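Local coordinates for protein Hsp70/Hsp90 co-chaperone CNS1 (Saccharomyces cerevisiae, PDB 6HFM) that acts as a co-chaperone of Hsp90 and Hsp70, stimulating the Hsp70 ATPase and linking Hsp90 to translation elongation, at residues A[13-23]-A[126-137]. Numbering follows the deposited sequence.
Sequences MTLRNITNIKT and KKESPDVPLFDN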
# COMPACT_ATOMS: atom_id res chain seq x y z
N MET A 13 8.41 14.63 3.78
CA MET A 13 8.38 13.41 2.97
C MET A 13 9.73 13.10 2.31
O MET A 13 10.09 11.93 2.21
CB MET A 13 7.24 13.48 1.94
CG MET A 13 5.86 13.34 2.58
SD MET A 13 4.48 13.49 1.42
CE MET A 13 4.66 11.98 0.48
N THR A 14 10.48 14.12 1.90
CA THR A 14 11.82 13.91 1.34
C THR A 14 12.78 13.39 2.42
O THR A 14 13.63 12.55 2.14
CB THR A 14 12.38 15.19 0.68
OG1 THR A 14 11.42 15.71 -0.25
CG2 THR A 14 13.68 14.91 -0.06
N LEU A 15 12.64 13.89 3.65
CA LEU A 15 13.44 13.38 4.78
C LEU A 15 13.20 11.88 4.98
O LEU A 15 14.14 11.13 5.25
CB LEU A 15 13.10 14.12 6.07
CG LEU A 15 13.84 13.66 7.33
CD1 LEU A 15 15.32 14.01 7.26
CD2 LEU A 15 13.20 14.26 8.57
N ARG A 16 11.95 11.47 4.82
CA ARG A 16 11.54 10.06 4.92
C ARG A 16 11.89 9.20 3.68
O ARG A 16 11.54 8.02 3.64
CB ARG A 16 10.03 9.99 5.19
CG ARG A 16 9.60 10.46 6.57
CD ARG A 16 8.09 10.66 6.60
NE ARG A 16 7.53 10.82 7.94
CZ ARG A 16 7.57 11.93 8.68
NH1 ARG A 16 8.23 13.01 8.26
NH2 ARG A 16 6.97 11.94 9.87
N ASN A 17 12.54 9.80 2.68
CA ASN A 17 12.98 9.13 1.45
C ASN A 17 11.82 8.47 0.69
O ASN A 17 12.00 7.42 0.07
CB ASN A 17 14.08 8.11 1.76
CG ASN A 17 14.85 7.69 0.52
OD1 ASN A 17 15.06 8.48 -0.40
ND2 ASN A 17 15.27 6.43 0.48
N ILE A 18 10.65 9.11 0.71
CA ILE A 18 9.45 8.54 0.08
C ILE A 18 9.46 8.80 -1.43
O ILE A 18 9.61 9.95 -1.87
CB ILE A 18 8.14 9.08 0.71
CG1 ILE A 18 8.01 8.58 2.15
CG2 ILE A 18 6.91 8.65 -0.09
CD1 ILE A 18 6.99 9.33 2.98
N THR A 19 9.32 7.73 -2.20
CA THR A 19 9.12 7.82 -3.64
C THR A 19 7.61 7.84 -3.91
O THR A 19 6.89 7.00 -3.38
CB THR A 19 9.75 6.58 -4.33
OG1 THR A 19 11.12 6.46 -3.95
CG2 THR A 19 9.64 6.67 -5.84
N ASN A 20 7.15 8.79 -4.72
CA ASN A 20 5.73 8.82 -5.14
C ASN A 20 5.63 8.67 -6.66
O ASN A 20 6.30 9.39 -7.41
CB ASN A 20 5.02 10.11 -4.71
CG ASN A 20 3.54 10.10 -5.06
OD1 ASN A 20 2.84 9.11 -4.83
ND2 ASN A 20 3.05 11.20 -5.62
N ILE A 21 4.78 7.74 -7.09
CA ILE A 21 4.53 7.50 -8.50
C ILE A 21 3.10 7.92 -8.82
O ILE A 21 2.15 7.40 -8.23
CB ILE A 21 4.71 6.00 -8.86
CG1 ILE A 21 6.15 5.52 -8.59
CG2 ILE A 21 4.32 5.72 -10.32
CD1 ILE A 21 7.24 6.25 -9.35
N LYS A 22 2.94 8.85 -9.76
CA LYS A 22 1.60 9.25 -10.22
C LYS A 22 1.13 8.33 -11.34
O LYS A 22 1.92 7.95 -12.22
CB LYS A 22 1.60 10.72 -10.64
CG LYS A 22 1.78 11.64 -9.45
CD LYS A 22 1.92 13.10 -9.84
CE LYS A 22 2.22 13.93 -8.60
NZ LYS A 22 2.19 15.38 -8.89
N THR A 23 -0.15 7.95 -11.28
CA THR A 23 -0.76 7.07 -12.28
C THR A 23 -1.79 7.85 -13.09
O THR A 23 -2.27 8.90 -12.65
CB THR A 23 -1.39 5.80 -11.64
OG1 THR A 23 -2.54 6.14 -10.85
CG2 THR A 23 -0.37 5.06 -10.78
N LYS A 126 11.04 4.08 3.57
CA LYS A 126 12.31 4.79 3.77
C LYS A 126 13.52 4.15 3.08
O LYS A 126 14.48 4.86 2.74
CB LYS A 126 12.61 4.98 5.27
CG LYS A 126 13.82 5.86 5.56
CD LYS A 126 13.89 6.31 7.01
CE LYS A 126 15.11 7.18 7.27
NZ LYS A 126 15.03 8.50 6.58
N LYS A 127 13.49 2.84 2.89
CA LYS A 127 14.65 2.12 2.32
C LYS A 127 15.00 2.61 0.92
O LYS A 127 14.10 2.82 0.09
CB LYS A 127 14.38 0.62 2.27
CG LYS A 127 14.30 -0.05 3.63
CD LYS A 127 14.11 -1.56 3.50
CE LYS A 127 13.77 -2.19 4.84
NZ LYS A 127 13.31 -3.60 4.68
N GLU A 128 16.29 2.82 0.65
CA GLU A 128 16.74 3.23 -0.68
C GLU A 128 16.61 2.05 -1.65
O GLU A 128 16.19 2.24 -2.79
CB GLU A 128 18.18 3.76 -0.64
CG GLU A 128 18.75 4.28 -1.97
CD GLU A 128 17.95 5.41 -2.59
OE1 GLU A 128 17.25 6.16 -1.87
OE2 GLU A 128 18.03 5.58 -3.83
N SER A 129 16.98 0.86 -1.18
CA SER A 129 16.77 -0.38 -1.92
C SER A 129 16.33 -1.46 -0.93
O SER A 129 17.01 -1.64 0.09
CB SER A 129 18.05 -0.82 -2.62
OG SER A 129 18.25 -0.06 -3.80
N PRO A 130 15.24 -2.19 -1.18
CA PRO A 130 14.33 -2.01 -2.33
C PRO A 130 13.47 -0.75 -2.24
O PRO A 130 13.02 -0.38 -1.14
CB PRO A 130 13.43 -3.25 -2.27
CG PRO A 130 13.53 -3.72 -0.86
CD PRO A 130 14.86 -3.32 -0.33
N ASP A 131 13.25 -0.11 -3.39
CA ASP A 131 12.53 1.16 -3.48
C ASP A 131 11.04 0.86 -3.67
O ASP A 131 10.62 0.46 -4.75
CB ASP A 131 13.09 1.98 -4.65
CG ASP A 131 12.63 3.44 -4.65
OD1 ASP A 131 11.81 3.85 -3.80
OD2 ASP A 131 13.11 4.20 -5.53
N VAL A 132 10.26 1.05 -2.60
CA VAL A 132 8.82 0.74 -2.58
C VAL A 132 8.05 2.07 -2.51
O VAL A 132 8.04 2.71 -1.45
CB VAL A 132 8.47 -0.15 -1.36
CG1 VAL A 132 6.97 -0.41 -1.27
CG2 VAL A 132 9.23 -1.47 -1.44
N PRO A 133 7.39 2.48 -3.62
CA PRO A 133 6.73 3.79 -3.62
C PRO A 133 5.30 3.85 -3.09
O PRO A 133 4.59 2.83 -3.02
CB PRO A 133 6.71 4.18 -5.12
CG PRO A 133 7.50 3.15 -5.83
CD PRO A 133 7.46 1.93 -4.98
N LEU A 134 4.88 5.07 -2.75
CA LEU A 134 3.47 5.43 -2.76
C LEU A 134 3.01 5.56 -4.21
O LEU A 134 3.81 5.89 -5.10
CB LEU A 134 3.22 6.75 -2.02
CG LEU A 134 3.50 6.81 -0.52
CD1 LEU A 134 3.26 8.22 -0.01
CD2 LEU A 134 2.65 5.81 0.24
N PHE A 135 1.73 5.27 -4.44
CA PHE A 135 1.08 5.48 -5.73
C PHE A 135 -0.03 6.51 -5.51
O PHE A 135 -0.94 6.27 -4.72
CB PHE A 135 0.57 4.15 -6.30
CG PHE A 135 1.68 3.28 -6.83
CD1 PHE A 135 2.05 3.33 -8.16
CD2 PHE A 135 2.39 2.44 -5.98
CE1 PHE A 135 3.09 2.56 -8.65
CE2 PHE A 135 3.43 1.67 -6.45
CZ PHE A 135 3.79 1.73 -7.79
N ASP A 136 0.09 7.67 -6.17
CA ASP A 136 -0.87 8.77 -6.02
C ASP A 136 -1.00 9.19 -4.54
O ASP A 136 -2.10 9.43 -4.05
CB ASP A 136 -2.21 8.37 -6.63
CG ASP A 136 -2.06 7.87 -8.05
OD1 ASP A 136 -1.66 8.68 -8.92
OD2 ASP A 136 -2.33 6.68 -8.31
N ASN A 137 0.14 9.25 -3.86
CA ASN A 137 0.24 9.63 -2.44
C ASN A 137 -0.59 8.74 -1.51
O ASN A 137 -1.11 9.19 -0.50
CB ASN A 137 -0.09 11.13 -2.24
CG ASN A 137 1.12 12.03 -2.45
OD1 ASN A 137 2.28 11.62 -2.27
ND2 ASN A 137 0.85 13.27 -2.81
O HOH W 1 9.29 5.17 -0.92
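The carboxylate of D136 is gripped at both oxygens by T23: OD2 receives the T23 OG1 hydroxyl on its syn lone pair at 2.6 Å, while OD1 takes the T23 backbone N on its syn side at 2.9 Å. T23 OG1 sits between the backbone N and carbonyl carbon (chi1 68°), which puts the hydroxyl on the carboxylate that its own amide also meets. With an alanine at D136, the hydroxyl and amide of T23 would probably both lose their acceptor, leaving the hydroxyl free to turn. Next to this clamp the chains run parallel as a two-stranded ladder, in which L134 O accepts I21 N and I21 O accepts D136 N. N20 reaches across with OD1 to N137 N (2.9 Å), its amide nearly parallel to that of N137. I21 lays CG1 beside the P133 ring and CG2 obliquely against F135 CE1, and I18 CG2 packs on L134 CD1 (3.7 Å). Before the strands, T19 OG1 donates to D131 OD1 (2.7 Å), and a water joins T19 N to V132 O. N17, in a Schellman motif, spreads ND2 between K126 O (2.9 Å) and E128 OE1; N17 and L125 belong to the magnesium site, with the D131 side chain nearby. N17 joins the end of helix 4-15 to that of helix 121-126, the strand pair joins what follows each, and I18 and L134 continue onto L125 and strand 47-55.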